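Local coordinates for ferric-siderophore receptor protein (Streptomyces coelicolor, PDB 2X4L) that probably binds iron-loaded siderophores as the solute-binding component of a bacterial iron-uptake system, at residues D80-D85 with S297-L302; S146-Q151 with T216-D221; D183-R188 with P309-L314; R200-S205 with D261-D266; A206-F211 with S270-A275. All blocks are in the same frame, centred on the assembly; numbering follows the deposited sequence.

Interaction 1: residues D80-D85 with S297-L302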
# COMPACT_ATOMS: atom_id res chain seq x y z
N ASP A 80 1.03 1.64 -13.44
CA ASP A 80 0.03 1.68 -12.37
C ASP A 80 0.62 2.44 -11.19
O ASP A 80 1.84 2.44 -11.04
CB ASP A 80 -0.28 0.22 -11.98
CG ASP A 80 -1.47 0.14 -11.02
OD1 ASP A 80 -2.64 0.09 -11.58
OD2 ASP A 80 -1.24 0.14 -9.77
N VAL A 81 -0.23 2.99 -10.33
CA VAL A 81 0.30 3.62 -9.11
C VAL A 81 1.15 2.68 -8.31
O VAL A 81 2.21 3.10 -7.77
CB VAL A 81 -0.89 4.12 -8.30
CG1 VAL A 81 -1.74 3.04 -7.75
CG2 VAL A 81 -0.30 4.94 -7.09
N GLN A 82 0.84 1.35 -8.26
CA GLN A 82 1.67 0.45 -7.46
C GLN A 82 2.99 0.09 -8.08
O GLN A 82 3.80 -0.50 -7.44
CB GLN A 82 0.84 -0.86 -7.20
CG GLN A 82 -0.46 -0.54 -6.29
CD GLN A 82 -1.05 -1.78 -5.73
OE1 GLN A 82 -0.45 -2.40 -4.77
NE2 GLN A 82 -2.10 -2.22 -6.28
N ALA A 83 3.24 0.56 -9.31
CA ALA A 83 4.53 0.29 -9.94
C ALA A 83 5.54 1.42 -9.58
O ALA A 83 6.68 1.33 -9.91
CB ALA A 83 4.36 0.21 -11.51
N GLY A 84 5.10 2.51 -8.94
CA GLY A 84 6.08 3.59 -8.55
C GLY A 84 6.85 4.02 -9.78
O GLY A 84 6.24 4.33 -10.84
N ASP A 85 8.15 4.02 -9.60
CA ASP A 85 9.04 4.52 -10.66
C ASP A 85 9.67 3.36 -11.42
O ASP A 85 10.56 3.63 -12.21
CB ASP A 85 10.14 5.49 -10.12
CG ASP A 85 9.56 6.74 -9.57
OD1 ASP A 85 8.65 7.31 -10.24
OD2 ASP A 85 10.04 7.16 -8.46
N SER A 297 -3.48 5.39 -0.29
CA SER A 297 -2.86 4.18 -0.84
C SER A 297 -2.97 3.06 0.20
O SER A 297 -2.12 2.97 1.11
CB SER A 297 -1.39 4.48 -1.16
OG SER A 297 -1.30 5.40 -2.21
N PRO A 298 -4.02 2.20 0.12
CA PRO A 298 -4.13 1.16 1.15
C PRO A 298 -3.01 0.13 1.04
O PRO A 298 -2.82 -0.63 1.95
CB PRO A 298 -5.51 0.50 0.89
CG PRO A 298 -6.22 1.57 0.06
CD PRO A 298 -5.12 2.16 -0.85
N GLU A 299 -2.30 0.12 -0.09
CA GLU A 299 -1.05 -0.71 -0.23
C GLU A 299 0.11 0.27 -0.45
O GLU A 299 0.57 0.45 -1.60
CB GLU A 299 -1.14 -1.63 -1.42
CG GLU A 299 -2.25 -2.70 -1.17
CD GLU A 299 -2.24 -3.78 -2.22
OE1 GLU A 299 -1.16 -4.32 -2.54
OE2 GLU A 299 -3.34 -4.06 -2.78
N PRO A 300 0.59 0.94 0.58
CA PRO A 300 1.77 1.81 0.39
C PRO A 300 2.88 1.00 -0.26
O PRO A 300 3.06 -0.21 -0.00
CB PRO A 300 2.18 2.18 1.84
CG PRO A 300 0.83 2.14 2.57
CD PRO A 300 0.13 0.91 2.00
N ILE A 301 3.63 1.69 -1.13
CA ILE A 301 4.90 1.16 -1.64
C ILE A 301 5.88 1.44 -0.54
O ILE A 301 6.09 2.59 -0.11
CB ILE A 301 5.30 1.90 -2.91
CG1 ILE A 301 4.27 1.67 -4.04
CG2 ILE A 301 6.72 1.53 -3.29
CD1 ILE A 301 4.41 2.72 -5.21
N LEU A 302 6.49 0.37 -0.05
CA LEU A 302 7.28 0.42 1.19
C LEU A 302 8.74 0.99 1.02
O LEU A 302 9.72 0.36 1.43
CB LEU A 302 7.24 -0.95 1.84
CG LEU A 302 5.85 -1.42 2.30
CD1 LEU A 302 5.89 -2.90 2.66
CD2 LEU A 302 5.37 -0.55 3.44

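Interaction 2: residues S146-Q151 with T216-D221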
# COMPACT_ATOMS: atom_id res chain seq x y z
N SER A 146 5.37 -8.12 6.35
CA SER A 146 4.00 -7.95 6.89
C SER A 146 3.54 -6.51 6.95
O SER A 146 4.22 -5.60 7.37
CB SER A 146 3.86 -8.54 8.31
OG SER A 146 2.47 -8.36 8.71
N VAL A 147 2.34 -6.35 6.39
CA VAL A 147 1.61 -5.08 6.45
C VAL A 147 0.23 -5.30 7.14
O VAL A 147 -0.81 -4.68 6.71
CB VAL A 147 1.44 -4.43 5.06
CG1 VAL A 147 2.78 -4.01 4.51
CG2 VAL A 147 0.76 -5.41 4.06
N PHE A 148 0.25 -6.14 8.16
CA PHE A 148 -0.96 -6.48 8.98
C PHE A 148 -0.82 -5.93 10.40
O PHE A 148 0.13 -6.31 11.09
CB PHE A 148 -1.15 -8.03 9.05
CG PHE A 148 -2.37 -8.45 9.85
CD1 PHE A 148 -3.68 -7.95 9.62
CD2 PHE A 148 -2.21 -9.39 10.84
CE1 PHE A 148 -4.74 -8.38 10.41
CE2 PHE A 148 -3.25 -9.80 11.62
CZ PHE A 148 -4.52 -9.31 11.43
N ASP A 149 -1.76 -5.08 10.84
CA ASP A 149 -1.93 -4.92 12.32
C ASP A 149 -0.65 -4.36 12.92
O ASP A 149 -0.12 -4.84 13.96
CB ASP A 149 -2.36 -6.25 12.98
CG ASP A 149 -3.05 -6.04 14.32
OD1 ASP A 149 -3.42 -4.93 14.71
OD2 ASP A 149 -3.17 -7.09 15.05
N ARG A 150 -0.14 -3.31 12.29
CA ARG A 150 1.04 -2.60 12.78
C ARG A 150 1.12 -1.23 12.09
O ARG A 150 0.39 -1.00 11.13
CB ARG A 150 2.32 -3.38 12.50
CG ARG A 150 2.57 -3.57 10.98
CD ARG A 150 3.59 -4.71 10.64
NE ARG A 150 3.14 -5.97 11.19
CZ ARG A 150 3.99 -6.97 11.46
NH1 ARG A 150 5.30 -6.84 11.25
NH2 ARG A 150 3.53 -8.12 11.97
N GLN A 151 2.01 -0.33 12.55
CA GLN A 151 2.15 0.93 11.92
C GLN A 151 3.15 0.87 10.81
O GLN A 151 4.08 0.09 10.83
CB GLN A 151 2.62 1.98 12.93
CG GLN A 151 1.52 2.26 13.98
CD GLN A 151 1.97 3.23 15.03
OE1 GLN A 151 2.75 4.14 14.78
NE2 GLN A 151 1.37 3.09 16.23
N THR A 216 -9.27 2.43 11.23
CA THR A 216 -7.83 2.62 11.29
C THR A 216 -7.09 1.33 11.66
O THR A 216 -5.95 1.11 11.23
CB THR A 216 -7.44 3.72 12.29
OG1 THR A 216 -8.00 3.43 13.58
CG2 THR A 216 -7.95 5.07 11.82
N ASN A 217 -7.73 0.49 12.46
CA ASN A 217 -7.11 -0.75 12.93
C ASN A 217 -6.88 -1.77 11.81
O ASN A 217 -7.79 -2.06 11.03
CB ASN A 217 -7.94 -1.38 14.04
CG ASN A 217 -7.23 -2.53 14.73
OD1 ASN A 217 -6.08 -2.40 15.14
ND2 ASN A 217 -7.91 -3.66 14.85
N LEU A 218 -5.66 -2.28 11.72
CA LEU A 218 -5.33 -3.32 10.75
C LEU A 218 -4.54 -2.81 9.54
O LEU A 218 -3.81 -3.57 8.91
CB LEU A 218 -6.61 -4.02 10.28
CG LEU A 218 -7.32 -4.90 11.31
CD1 LEU A 218 -8.18 -5.95 10.62
CD2 LEU A 218 -6.32 -5.55 12.24
N SER A 219 -4.72 -1.54 9.19
CA SER A 219 -4.03 -0.98 8.04
C SER A 219 -2.75 -0.28 8.49
O SER A 219 -2.75 0.40 9.51
CB SER A 219 -4.93 0.01 7.30
OG SER A 219 -6.01 -0.66 6.67
N VAL A 220 -1.66 -0.45 7.74
CA VAL A 220 -0.37 0.16 8.19
C VAL A 220 -0.38 1.66 8.08
O VAL A 220 0.20 2.38 8.92
CB VAL A 220 0.87 -0.49 7.51
CG1 VAL A 220 0.90 -1.95 8.01
CG2 VAL A 220 0.82 -0.35 6.04
N ASP A 221 -0.97 2.18 7.01
CA ASP A 221 -1.04 3.63 6.81
C ASP A 221 -1.92 4.27 7.86
O ASP A 221 -1.50 5.23 8.55
CB ASP A 221 -1.38 4.03 5.37
CG ASP A 221 -2.75 3.52 4.94
OD1 ASP A 221 -3.18 2.42 5.39
OD2 ASP A 221 -3.36 4.27 4.13
O HOH W 1 -1.94 -2.47 5.64

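Interaction 3: residues D183-R188 with P309-L314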
# COMPACT_ATOMS: atom_id res chain seq x y z
N ASP A 183 10.62 11.78 7.73
CA ASP A 183 10.45 12.17 9.13
C ASP A 183 9.87 13.57 9.20
O ASP A 183 9.05 13.88 10.12
CB ASP A 183 11.81 12.13 9.82
CG ASP A 183 12.32 10.70 10.10
OD1 ASP A 183 11.56 9.74 9.98
OD2 ASP A 183 13.54 10.59 10.41
N LYS A 184 10.27 14.45 8.25
CA LYS A 184 9.75 15.81 8.18
C LYS A 184 8.23 15.79 7.89
O LYS A 184 7.46 16.57 8.51
CB LYS A 184 10.58 16.64 7.17
CG LYS A 184 10.03 18.03 7.07
CD LYS A 184 10.94 18.84 6.15
CE LYS A 184 10.51 20.31 6.03
NZ LYS A 184 11.62 21.08 5.25
N ALA A 185 7.81 14.94 6.96
CA ALA A 185 6.40 14.89 6.61
C ALA A 185 5.62 14.29 7.74
O ALA A 185 4.45 14.67 7.92
CB ALA A 185 6.21 14.03 5.34
N ALA A 186 6.17 13.33 8.49
CA ALA A 186 5.44 12.81 9.64
C ALA A 186 5.26 13.92 10.71
O ALA A 186 4.21 14.04 11.35
CB ALA A 186 6.19 11.58 10.30
N ALA A 187 6.34 14.70 10.97
CA ALA A 187 6.14 15.83 11.92
C ALA A 187 5.12 16.83 11.36
O ALA A 187 4.38 17.43 12.16
CB ALA A 187 7.47 16.50 12.17
N ARG A 188 5.11 17.04 10.04
CA ARG A 188 4.15 17.96 9.46
C ARG A 188 2.73 17.43 9.70
O ARG A 188 1.85 18.22 10.13
CB ARG A 188 4.40 18.04 7.95
CG ARG A 188 3.36 18.94 7.22
CD ARG A 188 3.50 18.80 5.66
NE ARG A 188 2.44 19.62 5.08
CZ ARG A 188 2.32 19.72 3.76
NH1 ARG A 188 3.20 19.07 2.98
NH2 ARG A 188 1.39 20.53 3.20
N PRO A 309 4.86 11.11 0.32
CA PRO A 309 3.70 11.84 -0.19
C PRO A 309 2.41 11.48 0.54
O PRO A 309 1.45 12.24 0.58
CB PRO A 309 3.68 11.49 -1.70
CG PRO A 309 5.03 11.12 -2.01
CD PRO A 309 5.65 10.49 -0.77
N LEU A 310 2.34 10.26 1.08
CA LEU A 310 1.12 9.88 1.74
C LEU A 310 0.94 10.80 2.99
O LEU A 310 -0.20 11.25 3.27
CB LEU A 310 1.16 8.42 2.21
CG LEU A 310 1.48 7.36 1.18
CD1 LEU A 310 1.45 5.98 1.80
CD2 LEU A 310 0.51 7.50 -0.06
N LEU A 311 2.07 11.06 3.69
CA LEU A 311 2.01 11.99 4.83
C LEU A 311 1.77 13.44 4.42
O LEU A 311 0.87 14.10 4.95
CB LEU A 311 3.31 11.86 5.67
CG LEU A 311 3.56 10.52 6.27
CD1 LEU A 311 5.01 10.45 6.63
CD2 LEU A 311 2.68 10.34 7.47
N ASP A 312 2.54 13.90 3.41
CA ASP A 312 2.34 15.30 2.92
C ASP A 312 0.93 15.48 2.42
O ASP A 312 0.36 16.57 2.64
CB ASP A 312 3.37 15.64 1.80
CG ASP A 312 4.70 16.01 2.32
OD1 ASP A 312 4.84 16.62 3.43
OD2 ASP A 312 5.71 15.74 1.59
N ASN A 313 0.40 14.52 1.64
CA ASN A 313 -0.91 14.80 1.01
C ASN A 313 -1.99 14.93 2.09
O ASN A 313 -2.89 15.78 2.01
CB ASN A 313 -1.33 13.68 0.06
CG ASN A 313 -0.52 13.67 -1.18
OD1 ASN A 313 0.21 14.64 -1.52
ND2 ASN A 313 -0.62 12.51 -1.86
N LEU A 314 -1.94 14.05 3.07
CA LEU A 314 -2.94 14.09 4.15
C LEU A 314 -2.75 15.32 5.05
O LEU A 314 -3.73 15.97 5.42
CB LEU A 314 -2.88 12.75 4.96
CG LEU A 314 -3.91 12.72 6.11
CD1 LEU A 314 -5.37 12.90 5.64
CD2 LEU A 314 -3.84 11.37 6.74

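Interaction 4: residues R200-S205 with D261-D266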
# COMPACT_ATOMS: atom_id res chain seq x y z
N ARG A 200 -12.42 15.70 10.55
CA ARG A 200 -12.72 14.24 10.60
C ARG A 200 -12.39 13.65 9.24
O ARG A 200 -12.89 14.13 8.21
CB ARG A 200 -14.21 14.02 10.83
CG ARG A 200 -14.61 14.56 12.16
CD ARG A 200 -16.10 14.89 12.30
NE ARG A 200 -16.50 15.98 11.46
CZ ARG A 200 -17.72 16.51 11.37
NH1 ARG A 200 -18.71 16.08 12.13
NH2 ARG A 200 -17.91 17.50 10.54
N VAL A 201 -11.49 12.68 9.21
CA VAL A 201 -11.07 11.99 7.98
C VAL A 201 -11.73 10.65 7.80
O VAL A 201 -11.71 9.86 8.77
CB VAL A 201 -9.54 11.79 8.06
CG1 VAL A 201 -9.09 11.12 6.71
CG2 VAL A 201 -8.87 13.20 8.22
N LEU A 202 -12.30 10.40 6.61
CA LEU A 202 -12.95 9.16 6.32
C LEU A 202 -12.15 8.46 5.28
O LEU A 202 -11.80 9.04 4.22
CB LEU A 202 -14.36 9.40 5.84
CG LEU A 202 -15.12 8.07 5.64
CD1 LEU A 202 -16.57 8.25 5.90
CD2 LEU A 202 -14.90 7.57 4.23
N ALA A 203 -11.78 7.20 5.52
CA ALA A 203 -11.03 6.35 4.55
C ALA A 203 -12.04 5.47 3.81
O ALA A 203 -12.67 4.60 4.42
CB ALA A 203 -10.06 5.49 5.30
N GLY A 204 -12.15 5.68 2.50
CA GLY A 204 -13.11 4.93 1.71
C GLY A 204 -12.49 4.23 0.50
O GLY A 204 -11.35 4.52 0.12
N SER A 205 -13.28 3.31 -0.04
CA SER A 205 -12.89 2.63 -1.28
C SER A 205 -14.16 2.37 -2.05
O SER A 205 -15.12 1.85 -1.50
CB SER A 205 -12.17 1.33 -0.89
OG SER A 205 -11.75 0.63 -2.08
N ASP A 261 -15.05 15.50 6.92
CA ASP A 261 -14.55 16.71 6.39
C ASP A 261 -13.54 16.48 5.25
O ASP A 261 -13.48 17.23 4.27
CB ASP A 261 -13.90 17.54 7.50
CG ASP A 261 -14.84 17.76 8.62
OD1 ASP A 261 -15.98 18.22 8.37
OD2 ASP A 261 -14.64 17.30 9.76
N VAL A 262 -12.72 15.43 5.39
CA VAL A 262 -11.75 15.05 4.34
C VAL A 262 -12.01 13.57 4.08
O VAL A 262 -12.15 12.76 5.04
CB VAL A 262 -10.29 15.20 4.84
CG1 VAL A 262 -9.34 14.62 3.83
CG2 VAL A 262 -10.02 16.67 5.08
N ILE A 263 -12.14 13.21 2.81
CA ILE A 263 -12.24 11.76 2.43
C ILE A 263 -10.99 11.36 1.67
O ILE A 263 -10.57 12.08 0.74
CB ILE A 263 -13.49 11.54 1.60
CG1 ILE A 263 -14.69 12.01 2.36
CG2 ILE A 263 -13.58 10.03 1.20
CD1 ILE A 263 -16.06 11.91 1.49
N ILE A 264 -10.37 10.22 2.09
CA ILE A 264 -9.21 9.67 1.42
C ILE A 264 -9.65 8.39 0.73
O ILE A 264 -10.18 7.47 1.42
CB ILE A 264 -8.03 9.54 2.35
CG1 ILE A 264 -8.19 8.52 3.51
CG2 ILE A 264 -7.80 11.00 3.02
CD1 ILE A 264 -6.93 8.27 4.40
N MET A 265 -9.56 8.36 -0.61
CA MET A 265 -10.14 7.27 -1.39
C MET A 265 -9.04 6.37 -1.98
O MET A 265 -8.11 6.83 -2.63
CB MET A 265 -10.95 7.83 -2.55
CG MET A 265 -12.30 8.49 -2.07
SD MET A 265 -13.37 7.42 -1.24
CE MET A 265 -13.85 6.31 -2.58
N ASP A 266 -9.26 5.07 -1.82
CA ASP A 266 -8.41 4.02 -2.37
C ASP A 266 -8.05 4.37 -3.83
O ASP A 266 -8.94 4.63 -4.69
CB ASP A 266 -9.26 2.74 -2.34
CG ASP A 266 -8.46 1.45 -2.54
OD1 ASP A 266 -7.38 1.43 -3.10
OD2 ASP A 266 -9.08 0.45 -2.11

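Interaction 5: residues A206-F211 with S270-A275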
# COMPACT_ATOMS: atom_id res chain seq x y z
N ALA A 206 -14.11 2.67 -3.31
CA ALA A 206 -15.35 2.59 -4.10
C ALA A 206 -15.39 1.37 -5.04
O ALA A 206 -14.43 1.10 -5.73
CB ALA A 206 -15.58 3.91 -4.89
N SER A 207 -16.53 0.67 -5.11
CA SER A 207 -16.81 -0.39 -6.06
C SER A 207 -18.24 -0.15 -6.57
O SER A 207 -19.00 0.61 -5.97
CB SER A 207 -16.70 -1.76 -5.41
OG SER A 207 -17.75 -1.95 -4.45
N PRO A 208 -18.66 -0.92 -7.57
CA PRO A 208 -20.04 -0.71 -8.02
C PRO A 208 -21.14 -1.02 -7.00
O PRO A 208 -22.07 -0.18 -6.84
CB PRO A 208 -20.18 -1.63 -9.22
CG PRO A 208 -18.72 -1.72 -9.77
CD PRO A 208 -17.80 -1.60 -8.53
N ASP A 209 -21.01 -2.13 -6.26
CA ASP A 209 -22.09 -2.35 -5.29
C ASP A 209 -22.00 -1.71 -3.96
O ASP A 209 -23.03 -1.47 -3.32
CB ASP A 209 -22.46 -3.81 -5.18
CG ASP A 209 -22.97 -4.36 -6.49
OD1 ASP A 209 -24.00 -3.83 -7.04
OD2 ASP A 209 -22.27 -5.27 -7.01
N LEU A 210 -20.77 -1.33 -3.57
CA LEU A 210 -20.57 -0.98 -2.21
C LEU A 210 -19.50 0.06 -2.14
O LEU A 210 -18.52 0.04 -2.92
CB LEU A 210 -20.08 -2.23 -1.42
CG LEU A 210 -21.18 -3.31 -1.28
CD1 LEU A 210 -20.62 -4.63 -0.88
CD2 LEU A 210 -22.32 -2.83 -0.33
N PHE A 211 -19.72 0.89 -1.17
CA PHE A 211 -18.65 1.81 -0.74
C PHE A 211 -18.13 1.28 0.58
O PHE A 211 -18.89 1.06 1.55
CB PHE A 211 -19.27 3.14 -0.53
CG PHE A 211 -18.29 4.24 -0.15
CD1 PHE A 211 -17.70 5.04 -1.14
CD2 PHE A 211 -18.02 4.49 1.16
CE1 PHE A 211 -16.85 6.08 -0.75
CE2 PHE A 211 -17.12 5.55 1.55
CZ PHE A 211 -16.62 6.36 0.56
N SER A 270 -8.26 -1.83 -8.97
CA SER A 270 -9.54 -2.53 -8.95
C SER A 270 -10.71 -1.63 -8.45
O SER A 270 -11.83 -2.15 -8.29
CB SER A 270 -9.36 -3.72 -7.99
OG SER A 270 -8.64 -3.32 -6.75
N THR A 271 -10.42 -0.40 -8.11
CA THR A 271 -11.38 0.43 -7.40
C THR A 271 -11.73 1.69 -8.23
O THR A 271 -10.96 2.13 -9.08
CB THR A 271 -10.80 0.92 -6.04
OG1 THR A 271 -9.81 1.92 -6.24
CG2 THR A 271 -10.13 -0.25 -5.32
N ILE A 272 -12.95 2.17 -8.03
CA ILE A 272 -13.39 3.35 -8.77
C ILE A 272 -12.90 4.64 -8.13
O ILE A 272 -13.02 4.87 -6.92
CB ILE A 272 -14.90 3.40 -8.80
CG1 ILE A 272 -15.55 2.07 -9.33
CG2 ILE A 272 -15.35 4.61 -9.67
CD1 ILE A 272 -17.11 2.06 -9.10
N GLN A 273 -12.17 5.38 -8.95
CA GLN A 273 -11.53 6.61 -8.51
C GLN A 273 -12.55 7.71 -8.37
O GLN A 273 -13.56 7.75 -9.07
CB GLN A 273 -10.41 6.98 -9.45
CG GLN A 273 -9.35 5.82 -9.54
CD GLN A 273 -8.85 5.51 -8.16
OE1 GLN A 273 -9.18 4.42 -7.58
NE2 GLN A 273 -8.18 6.46 -7.59
N PRO A 274 -12.28 8.68 -7.46
CA PRO A 274 -13.27 9.69 -7.17
C PRO A 274 -13.73 10.45 -8.43
O PRO A 274 -14.89 10.79 -8.54
CB PRO A 274 -12.54 10.62 -6.21
CG PRO A 274 -11.49 9.90 -5.67
CD PRO A 274 -11.22 8.63 -6.43
N ALA A 275 -12.86 10.76 -9.38
CA ALA A 275 -13.32 11.51 -10.55
C ALA A 275 -14.41 10.79 -11.36
O ALA A 275 -15.17 11.40 -12.14
CB ALA A 275 -12.15 11.81 -11.45
O HOH W 2 -11.86 4.19 -4.43

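Interaction 1: residues D80-D85 with S297-L302
V81 starts the contact with its carbonyl oxygen, which lies 3.4 Å from CD1 of I301, a backbone-to-methyl packing contact. Next comes Q82, whose backbone N is held by D80 OD2 at 2.8 Å in an Asx turn that fixes the entry to the 3-10 turn 81-83. The Q82 side chain then extends to E299, where its amide stands nearly upright to the carboxylate, the two planes 80° apart. At G84 the backbone N is 3.8 Å from I301 CD1; a CB there would come within 3.5 Å of this methyl, and phi is positive (54°), so both packing and backbone suit a residue without a side chain. The loop 80-85 follows strand 67-69 of the five-stranded parallel sheet, whereas 297-302 leaves strand 293-296 of the mixed sheet, so the contact joins the two lobes. E299 also forms a salt bridge with R268 and accepts a hydrogen bond from W126. With alanine in place of E299, R268 would probably lose its carboxylate mate and the W126 indole N-H its acceptor. The chemistry is thus divided: an apolar methyl seated against backbone, beside a carboxylate whose charge is probably balanced chiefly by R268.

Interaction 2: residues S146-Q151 with T216-D221
V220 sends its CG1 methyl into the loop 146-151, 3.9 Å from V147 CB and 3.8 Å from R150 CG. That methyl is anti to the carbonyl carbon (chi1 -65°), and the R150 aliphatic chain runs beside it in the same direction. R150 then bends at chi3 (58°), turning its NE back to F148 O at 3.0 Å; the acceptor lies in the guanidinium plane, while S146 OG sits over one guanidinium face. One backbone bond joins the segments directly, D149 N to L218 O at 3.2 Å and almost straight at the hydrogen (173°), although the donor stands above the carbonyl plane. L218 is the third residue of a type II turn from T216 to S219, and the turn leads into helix 220-227 of the lobe built on the mixed sheet. The facing loop follows strand 142-146 of the parallel sheet, so this pairing bridges the lobes where helix 153-165 begins. The F148 ring and L218 lie alongside each other, CE1 to CD2 at 3.7 Å, and D149 CB covers one ring face over its centre. Between V147 O and V220 N a water fills the bridging role, donating to the carbonyl at 2.7 Å and accepting from the amide. V220 CA also makes a CA-H...O contact with R150 O, at 3.3 Å.

Interaction 3: residues D183-R188 with P309-L314
The guanidinium of R188 has D312 O over one face, 3.7 Å above its plane and displaced toward the rim, while its NH1 turns to D312 OD1. That salt bridge measures 3.0 Å from NH1 to OD1 and is bent; OD1 is approached from above the carboxylate plane, 58° out of it. NH1 alone bonds the carboxylate, and the two flat groups are 51° apart. R188 reaches this far because its chain is fully extended from CG to NE, and NE continues to a second carboxylate, E319, about two turns further along helix 304-320. Beneath the charged pair, A185 CB packs 3.6 Å from L311 CB and 3.5 Å from D312 OD1, and L311 CD1 lies 4.0 Å from A186 CB. These small alanines let helix 173-195, probably the long helix joining the two lobes as in other proteins of this family, run close to the C-terminal helix 304-320: the segment axes come within 8.3 Å at 27°. A leucine in place of R188 would probably leave both D312 and E319 without their shared cation. The contact therefore pairs a tight apolar seam with a partly exposed arginine that probably balances two acidic side chains of one helix.

Interaction 4: residues R200-S205 with D261-D266
R200 starts with CG beside its backbone N (chi1 -63°), runs extended through chi2 and bends at chi3 (-67°), which folds its guanidinium back to the carboxylate of D261. D261 keeps CG anti to its carbonyl carbon, chi1 -55°, and so presents both oxygens. The grip is side-on: NE bonds to OD2 at 2.8 Å, with OD2 in the guanidinium plane, and NH2 bonds to OD1 at 3.0 Å on its syn lone pair. OD2 is used twice, since R200 N also donates to it at 2.8 Å, there on the anti lone pair. R200 O is shared too, accepting from both D261 N and V262 N. Beyond this end the segments form parallel beta pairs, with L202 N to V262 O and I264 N to L202 O both 2.8 Å and nearly along the C=O axis, followed by G204 N to I264 O and D266 N to G204 O. V201, A203, V262 and I264 share one sheet face, where V201 CG1 meets I264 CG2 at 3.9 Å; L202, I263 and M265 occupy the other. On that face a CB on G204 would sit 3.0 Å from M265 SD, too close for a side chain. At the far end S205 OG donates to D266 OD2 at 2.7 Å, which also pairs with R268. The pair lies inside the mixed sheet, and polar side chains hold both of its ends: the multiply bonded D261 is probably kept ionised by R200, while D266 is held by a hydroxyl and an arginine.

Interaction 5: residues A206-F211 with S270-A275
The tight turn joining strand 200-206 to the antiparallel strand 210-214 meets here the loop that follows strand 262-266, at the end of the mixed sheet. A206 O accepts from I272 N at 2.9 Å, a fairly straight bond at the hydrogen (164°) although the donor stands above the carbonyl plane. The return link between the same two residues runs through a water, which accepts from A206 N at 2.9 Å and donates to I272 O at 2.8 Å, so one of the two links is direct and the other water-mediated. The A206 methyl rests 4.0 Å from I272 CB. I272 carries the apolar part, its CG1 anti to the carbonyl carbon (chi1 -53°), which swings CD1 over the start of the turn. There CD1 lies 3.5 Å from the carbonyl carbon of S207 and 3.8 Å from P208 CD, the isoleucine crossing the proline ring obliquely. Within the turn L210 O collects two donors from the same residue: S207 N at 3.0 Å, and S207 OG at 2.6 Å in the carbonyl plane, on a lone pair. The T271 hydroxyl is hydrogen-bonded to R268 O, while W252 packs against A206 and bonds S207 O. I277 covers both A206 and I272. Together these bonds fit a short beta-hairpin, with P208 and D209 at the tip, whose S207-L210 base is pinned by side chain as well as backbone and whose first strand is flanked by the 270-275 loop.

Along the chain interaction 1 encloses interactions 2, 4 and 5, whereas interaction 3 crosses interactions 1 and 2 and encloses 4 and 5, both crossed by interaction 2. Interactions 4 and 5 are neighbours, centres about 13 Å apart, on one mixed sheet: strand 200-206 passes from the first into the hairpin of the second, and M265 CE packs on F211. Interactions 1 and 2 each tie that lobe to the parallel-sheet lobe and touch through P300 and L302, centres about 16 Å apart. Interaction 3 lies across helices 173-195 and 304-320 and reaches the mixed sheet where L314 meets I264. The arrangement is consistent with a two-lobed binding protein, probably joined by the long helix 173-195.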